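Side-chain contacts in beta-lactamase (Burkholderia cenocepacia, PDB 5E2G), which probably hydrolyses beta-lactams to substituted beta-amino acids, as a member of the class C beta-lactamase family: residues A69-D74 and A169-Q174; G79-A84 and W158-A163. All blocks are in the same frame, centred on the assembly; numbering follows the deposited sequence. Where two conformers were deposited one is given.

In the fold
Both contacts belong to the helical part of the molecule, beside the large antiparallel sheet, and their centres lie about 11 Å apart. Interaction 1 joins helix 64-77 to helix 168-180; between 69-74 and 169-174 it is buried and apolar, though an Asp74-Arg175 salt bridge also ties the two helices. Interaction 2 lies further out, its centre about 19 Å from the centre of the chain against about 13 Å, and joins the loop after helix 64-77 to helix 150-164. There a leucine is still buried, but a water links two backbone carbonyls and a glutamate marks the border. Helix 150-164 also packs on interaction 1, where Leu71 touches Thr160. Arg245 forms salt bridges with both Asp74 and Glu80.

Interaction 1. Residues A69-D74 and A169-Q174; sequences ATLASD and ATLMEQ
Leu71 points its branch at helix 168-180 by setting CG opposite its own backbone N (chi1 -174°), while in Met172 chi1 (-61°) and chi2 (-70°) bring the selenium to it. Met172 starts along a line that does not aim at segment 69-74, and the bend at chi2 carries the selenium round to the leucine; chi3 then turns the terminal methyl elsewhere. The residue is a selenomethionine in this crystal, and SE stands 4.2 Å from Leu71 CD2. That same methyl makes the nearest approaches from its side: CD2 also meets Leu171, lying 4.0 Å from Leu171 CB and 4.1 Å from Leu171 CD1. The two leucines run at about a right angle to each other, so one methyl of Leu71 rests against the root and one branch of Leu171 while the selenium approaches it from the next residue.

All three residues are buried and the contact is purely van der Waals. Leucine suits both helices because its branched end fills space between backbones whose nearest CA atoms, those of Leu71 and Met172, are still 7.7 Å apart. The flexible, unbranched methionine chain can curl to bring selenium against Leu71.

A charged tie lies beside this apolar contact: Asp74 forms a salt bridge with Arg175, one residue past segment 169-174, and has Arg245 as a second partner. Ser73 OG bonds to the carbonyl of Ala249. On the fold scale, helix 64-77 sits among several others: Thr70 and Asp74 pack on helix 244-252, and Met172 also touches Leu67 and Thr68, earlier on helix 64-77. Helix 150-164 closes another part of the joint, with Leu71 against Thr160 and Met164, and Leu171 against Ala161.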
ATOM      1  N   ALA A  69       0.273   6.477   4.681  1.00 15.15           N
ATOM      2  CA  ALA A  69       1.505   6.641   5.448  1.00 13.98           C
ATOM      3  C   ALA A  69       2.308   7.839   4.957  1.00 15.07           C
ATOM      4  O   ALA A  69       2.898   8.571   5.757  1.00 14.42           O
ATOM      5  CB  ALA A  69       2.345   5.369   5.364  1.00 12.70           C
ATOM      6  N   THR A  70       2.342   8.056   3.641  1.00 17.29           N
ATOM      7  CA  THR A  70       3.070   9.197   3.103  1.00 11.51           C
ATOM      8  C   THR A  70       2.454  10.504   3.572  1.00 14.58           C
ATOM      9  O   THR A  70       3.172  11.449   3.922  1.00 16.09           O
ATOM     10  CB  THR A  70       3.087   9.126   1.580  1.00 13.32           C
ATOM     11  OG1 THR A  70       3.686   7.891   1.180  1.00 16.46           O
ATOM     12  CG2 THR A  70       3.884  10.283   0.994  1.00 13.27           C
ATOM     13  N   LEU A  71       1.122  10.576   3.584  1.00 15.30           N
ATOM     14  CA  LEU A  71       0.440  11.771   4.067  1.00 15.78           C
ATOM     15  C   LEU A  71       0.770  12.041   5.531  1.00 16.17           C
ATOM     16  O   LEU A  71       1.050  13.185   5.913  1.00 14.01           O
ATOM     17  CB  LEU A  71      -1.067  11.618   3.875  1.00 12.13           C
ATOM     18  CG  LEU A  71      -1.871  12.863   4.220  1.00 13.92           C
ATOM     19  CD1 LEU A  71      -1.717  13.911   3.133  1.00 12.99           C
ATOM     20  CD2 LEU A  71      -3.326  12.497   4.450  1.00 18.03           C
ATOM     21  N   ALA A  72       0.739  10.993   6.364  1.00 15.66           N
ATOM     22  CA  ALA A  72       1.057  11.144   7.779  1.00 14.16           C
ATOM     23  C   ALA A  72       2.502  11.564   7.962  1.00 15.15           C
ATOM     24  O   ALA A  72       2.816  12.381   8.833  1.00 17.88           O
ATOM     25  CB  ALA A  72       0.780   9.841   8.526  1.00 13.58           C
ATOM     26  N   SER A  73       3.393  11.009   7.143  1.00 14.40           N
ATOM     27  CA  SER A  73       4.795  11.397   7.160  1.00 13.77           C
ATOM     28  C   SER A  73       4.954  12.861   6.770  1.00 17.57           C
ATOM     29  O   SER A  73       5.782  13.582   7.342  1.00 18.82           O
ATOM     30  CB  SER A  73       5.575  10.479   6.217  1.00 11.87           C
ATOM     31  OG  SER A  73       6.964  10.677   6.315  1.00 15.35           O
ATOM     32  N   ASP A  74       4.146  13.332   5.823  1.00 17.39           N
ATOM     33  CA  ASP A  74       4.224  14.737   5.446  1.00 20.05           C
ATOM     34  C   ASP A  74       3.752  15.649   6.574  1.00 23.62           C
ATOM     35  O   ASP A  74       4.400  16.657   6.876  1.00 27.38           O
ATOM     36  CB  ASP A  74       3.418  14.996   4.186  1.00 18.76           C
ATOM     37  CG  ASP A  74       3.621  16.389   3.685  1.00 19.92           C
ATOM     38  OD1 ASP A  74       4.672  16.632   3.047  1.00 20.94           O
ATOM     39  OD2 ASP A  74       2.733  17.241   3.918  1.00 21.81           O
ATOM     40  N   ALA A 169     -10.357  12.505   2.309  1.00 16.52           N
ATOM     41  CA  ALA A 169     -10.332  12.310   0.857  1.00 16.66           C
ATOM     42  C   ALA A 169      -9.835  13.552   0.124  1.00 17.15           C
ATOM     43  O   ALA A 169      -9.162  13.436  -0.909  1.00 16.65           O
ATOM     44  CB  ALA A 169     -11.721  11.911   0.347  1.00 17.54           C
ATOM     45  N   THR A 170     -10.142  14.741   0.655  1.00 18.21           N
ATOM     46  CA  THR A 170      -9.640  15.989   0.084  1.00 17.11           C
ATOM     47  C   THR A 170      -8.122  16.077   0.181  1.00 16.32           C
ATOM     48  O   THR A 170      -7.455  16.520  -0.757  1.00 21.51           O
ATOM     49  CB  THR A 170     -10.298  17.170   0.801  1.00 17.62           C
ATOM     50  OG1 THR A 170     -11.717  17.093   0.629  1.00 18.50           O
ATOM     51  CG2 THR A 170      -9.786  18.494   0.261  1.00 17.83           C
ATOM     52  N   LEU A 171      -7.556  15.669   1.314  1.00 17.04           N
ATOM     53  CA  LEU A 171      -6.104  15.680   1.470  1.00 17.75           C
ATOM     54  C   LEU A 171      -5.424  14.765   0.464  1.00 16.41           C
ATOM     55  O   LEU A 171      -4.319  15.054   0.006  1.00 16.52           O
ATOM     56  CB  LEU A 171      -5.729  15.258   2.886  1.00 17.20           C
ATOM     57  CG  LEU A 171      -5.920  16.269   4.016  1.00 16.83           C
ATOM     58  CD1 LEU A 171      -5.839  15.583   5.366  1.00 14.43           C
ATOM     59  CD2 LEU A 171      -4.884  17.373   3.899  1.00 14.95           C
HETATM   60  N   MSE A 172      -6.061  13.661   0.108  1.00 20.64           N
HETATM   61  CA  MSE A 172      -5.461  12.729  -0.825  1.00 21.02           C
HETATM   62  C   MSE A 172      -5.543  13.251  -2.265  1.00 18.55           C
HETATM   63  O   MSE A 172      -4.560  13.223  -3.001  1.00 19.25           O
HETATM   64  CB  MSE A 172      -6.141  11.372  -0.702  1.00 14.73           C
HETATM   65  CG  MSE A 172      -6.005  10.756   0.674  1.00 18.23           C
HETATM   66 SE   MSE A 172      -4.196  10.141   1.116  0.89 25.10          SE
HETATM   67  CE  MSE A 172      -4.321   8.351   0.363  1.00 20.01           C
ATOM     68  N   GLU A 173      -6.716  13.744  -2.658  1.00 15.91           N
ATOM     69  CA  GLU A 173      -6.943  14.120  -4.049  1.00 16.55           C
ATOM     70  C   GLU A 173      -6.498  15.544  -4.381  1.00 19.93           C
ATOM     71  O   GLU A 173      -6.124  15.810  -5.529  1.00 20.14           O
ATOM     72  CB  GLU A 173      -8.427  13.921  -4.386  1.00 17.29           C
ATOM     73  CG  GLU A 173      -8.891  12.479  -4.098  1.00 18.62           C
ATOM     74  CD  GLU A 173     -10.305  12.158  -4.573  1.00 22.10           C
ATOM     75  OE1 GLU A 173     -11.137  13.083  -4.713  1.00 22.69           O
ATOM     76  OE2 GLU A 173     -10.583  10.967  -4.812  1.00 21.90           O
ATOM     77  N   GLN A 174      -6.506  16.462  -3.420  0.57 18.87           N
ATOM     78  CA  GLN A 174      -6.113  17.839  -3.690  0.57 18.90           C
ATOM     79  C   GLN A 174      -4.715  18.172  -3.191  0.57 20.35           C
ATOM     80  O   GLN A 174      -4.231  19.279  -3.450  0.57 21.89           O
ATOM     81  CB  GLN A 174      -7.120  18.819  -3.069  0.57 18.99           C
ATOM     82  CG  GLN A 174      -8.571  18.537  -3.412  0.57 21.11           C
ATOM     83  CD  GLN A 174      -8.835  18.533  -4.908  0.57 22.86           C
ATOM     84  OE1 GLN A 174      -8.209  19.276  -5.668  0.57 22.95           O
ATOM     85  NE2 GLN A 174      -9.764  17.689  -5.339  0.57 23.42           N
TER

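Interaction 2. Residues G79-A84 and W158-A163; sequences GELSLA and WLTAKA
This is a loop-on-helix packing contact with a water bridge at its border: Glu80 and Leu81, just beyond the end of helix 64-77, lie against Thr160 and Ala163 near the end of helix 150-164. The small methyl of Ala163 lets the loop backbone come close, with Glu80 O 3.6 Å from Ala163 CB and the CA atoms of these two residues 5.9 Å apart. Leu81 supplies the apolar part. Its CB and its CD2 each lie 4.0 Å from Ala163 CB. The two side chains of Leu81 and Thr160 meet at a slant, so that Leu81 CD2 rests against the CA, CB and CG2 side of Thr160 (4.0 Å to CA) as well as the hydroxyl, 3.9 Å from OG1. Thr160 suits this spot because its hydroxyl is already bonded to the carbonyl of Leu156 in its own helix.

One water donates to both Glu80 O and Ala163 O, at 2.7 Å each, so two carbonyls that could not bond to one another are joined. Gly79, whose positive phi favours glycine, is the C-prime residue of the Schellman motif that ends helix 64-77 and turns the chain toward this site. Glu80 directs its carboxylate to Arg245 in a salt bridge. Around the contact, Leu81 rests on Ala75 and Gln76 of helix 64-77 and on Leu104 of helix 104-108, while Tyr90 of helix 87-90 touches both Leu81 and Ala163.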
ATOM      1  N   GLY A  79       5.441  19.479  11.114  1.00 18.32           N
ATOM      2  CA  GLY A  79       5.169  19.751  12.509  1.00 18.62           C
ATOM      3  C   GLY A  79       3.716  19.674  12.904  1.00 21.15           C
ATOM      4  O   GLY A  79       3.373  20.071  14.020  1.00 23.93           O
ATOM      5  N   GLU A  80       2.843  19.179  12.027  1.00 20.52           N
ATOM      6  CA  GLU A  80       1.430  19.136  12.364  1.00 18.02           C
ATOM      7  C   GLU A  80       1.091  17.948  13.239  1.00 16.15           C
ATOM      8  O   GLU A  80       0.048  17.958  13.900  1.00 18.22           O
ATOM      9  CB  GLU A  80       0.604  19.131  11.088  1.00 19.13           C
ATOM     10  CG  GLU A  80       1.114  20.171  10.110  1.00 26.75           C
ATOM     11  CD  GLU A  80       0.213  20.350   8.923  1.00 38.33           C
ATOM     12  OE1 GLU A  80      -0.972  20.687   9.128  1.00 38.40           O
ATOM     13  OE2 GLU A  80       0.689  20.148   7.782  1.00 47.27           O
ATOM     14  N   LEU A  81       1.957  16.936  13.266  1.00 18.11           N
ATOM     15  CA  LEU A  81       1.804  15.820  14.183  1.00 17.99           C
ATOM     16  C   LEU A  81       3.172  15.233  14.490  1.00 16.99           C
ATOM     17  O   LEU A  81       4.165  15.516  13.819  1.00 16.94           O
ATOM     18  CB  LEU A  81       0.868  14.738  13.625  1.00 13.88           C
ATOM     19  CG  LEU A  81       1.213  14.002  12.328  1.00 14.34           C
ATOM     20  CD1 LEU A  81       2.241  12.884  12.517  1.00 14.66           C
ATOM     21  CD2 LEU A  81      -0.062  13.451  11.729  1.00 16.19           C
ATOM     22  N   SER A  82       3.197  14.396  15.519  1.00 18.63           N
ATOM     23  CA  SER A  82       4.300  13.488  15.784  1.00 20.67           C
ATOM     24  C   SER A  82       3.779  12.063  15.681  1.00 16.85           C
ATOM     25  O   SER A  82       2.662  11.775  16.116  1.00 16.53           O
ATOM     26  CB  SER A  82       4.905  13.737  17.170  1.00 23.55           C
ATOM     27  OG  SER A  82       5.677  12.631  17.597  1.00 22.24           O
ATOM     28  N   LEU A  83       4.570  11.176  15.078  1.00 15.97           N
ATOM     29  CA  LEU A  83       4.183   9.770  15.065  1.00 17.66           C
ATOM     30  C   LEU A  83       4.083   9.199  16.472  1.00 20.51           C
ATOM     31  O   LEU A  83       3.375   8.207  16.680  1.00 22.52           O
ATOM     32  CB  LEU A  83       5.166   8.956  14.236  1.00 17.47           C
ATOM     33  CG  LEU A  83       5.149   9.251  12.742  1.00 18.61           C
ATOM     34  CD1 LEU A  83       6.121   8.316  12.049  1.00 20.17           C
ATOM     35  CD2 LEU A  83       3.741   9.105  12.175  1.00 17.74           C
ATOM     36  N   ALA A  84       4.762   9.810  17.438  1.00 13.77           N
ATOM     37  CA  ALA A  84       4.658   9.411  18.831  1.00 19.72           C
ATOM     38  C   ALA A  84       3.420   9.968  19.520  1.00 21.43           C
ATOM     39  O   ALA A  84       3.198   9.656  20.694  1.00 23.56           O
ATOM     40  CB  ALA A  84       5.910   9.849  19.590  1.00 20.15           C
ATOM     41  N   TRP A 158      -7.327   8.694   9.510  0.58 17.99           N
ATOM     42  CA  TRP A 158      -8.293   9.533  10.211  0.58 19.53           C
ATOM     43  C   TRP A 158      -7.587  10.573  11.062  0.58 15.97           C
ATOM     44  O   TRP A 158      -7.884  11.769  10.980  0.58 16.03           O
ATOM     45  CB  TRP A 158      -9.200   8.667  11.087  0.58 22.23           C
ATOM     46  CG  TRP A 158     -10.659   8.951  10.916  0.58 25.89           C
ATOM     47  CD1 TRP A 158     -11.386   8.808   9.772  0.58 28.26           C
ATOM     48  CD2 TRP A 158     -11.577   9.410  11.918  0.58 27.57           C
ATOM     49  NE1 TRP A 158     -12.698   9.155   9.994  0.58 30.59           N
ATOM     50  CE2 TRP A 158     -12.841   9.526  11.304  0.58 30.09           C
ATOM     51  CE3 TRP A 158     -11.453   9.736  13.272  0.58 27.11           C
ATOM     52  CZ2 TRP A 158     -13.971   9.956  11.993  0.58 31.16           C
ATOM     53  CZ3 TRP A 158     -12.581  10.157  13.958  0.58 27.81           C
ATOM     54  CH2 TRP A 158     -13.823  10.263  13.316  0.58 29.73           C
ATOM     55  N   LEU A 159      -6.626  10.127  11.874  1.00 15.66           N
ATOM     56  CA  LEU A 159      -5.977  11.008  12.834  1.00 15.48           C
ATOM     57  C   LEU A 159      -5.062  12.011  12.153  1.00 17.69           C
ATOM     58  O   LEU A 159      -4.940  13.146  12.623  1.00 15.08           O
ATOM     59  CB  LEU A 159      -5.201  10.177  13.851  1.00 15.40           C
ATOM     60  CG  LEU A 159      -6.083   9.261  14.702  1.00 19.38           C
ATOM     61  CD1 LEU A 159      -5.249   8.190  15.410  1.00 21.22           C
ATOM     62  CD2 LEU A 159      -6.909  10.063  15.704  1.00 21.12           C
ATOM     63  N   THR A 160      -4.422  11.616  11.050  1.00 18.53           N
ATOM     64  CA  THR A 160      -3.626  12.556  10.261  1.00 13.97           C
ATOM     65  C   THR A 160      -4.493  13.679   9.695  1.00 16.23           C
ATOM     66  O   THR A 160      -4.090  14.848   9.694  1.00 14.05           O
ATOM     67  CB  THR A 160      -2.917  11.812   9.135  1.00 14.53           C
ATOM     68  OG1 THR A 160      -2.055  10.817   9.695  1.00 15.77           O
ATOM     69  CG2 THR A 160      -2.113  12.777   8.272  1.00 13.30           C
ATOM     70  N   ALA A 161      -5.691  13.343   9.215  1.00 14.68           N
ATOM     71  CA  ALA A 161      -6.597  14.367   8.716  1.00 15.01           C
ATOM     72  C   ALA A 161      -7.039  15.308   9.830  1.00 15.32           C
ATOM     73  O   ALA A 161      -7.149  16.520   9.614  1.00 17.56           O
ATOM     74  CB  ALA A 161      -7.798  13.717   8.043  1.00 15.56           C
ATOM     75  N   LYS A 162      -7.309  14.773  11.025  1.00 15.64           N
ATOM     76  CA  LYS A 162      -7.579  15.629  12.179  1.00 15.96           C
ATOM     77  C   LYS A 162      -6.442  16.619  12.399  1.00 22.01           C
ATOM     78  O   LYS A 162      -6.667  17.827  12.532  1.00 19.06           O
ATOM     79  CB  LYS A 162      -7.775  14.783  13.438  1.00 16.34           C
ATOM     80  CG  LYS A 162      -9.162  14.242  13.624  1.00 18.73           C
ATOM     81  CD  LYS A 162     -10.123  15.317  14.083  1.00 19.46           C
ATOM     82  CE  LYS A 162     -11.500  14.742  14.277  1.00 21.23           C
ATOM     83  NZ  LYS A 162     -12.460  15.778  14.694  1.00 20.99           N
ATOM     84  N   ALA A 163      -5.209  16.114  12.434  1.00 14.65           N
ATOM     85  CA  ALA A 163      -4.050  16.964  12.669  1.00 19.15           C
ATOM     86  C   ALA A 163      -3.851  17.977  11.550  1.00 22.54           C
ATOM     87  O   ALA A 163      -3.405  19.101  11.807  1.00 23.50           O
ATOM     88  CB  ALA A 163      -2.799  16.098  12.834  1.00 16.35           C
TER
HETATM   89  O   HOH W   1      -2.018  19.736  13.992  1.00 15.41           O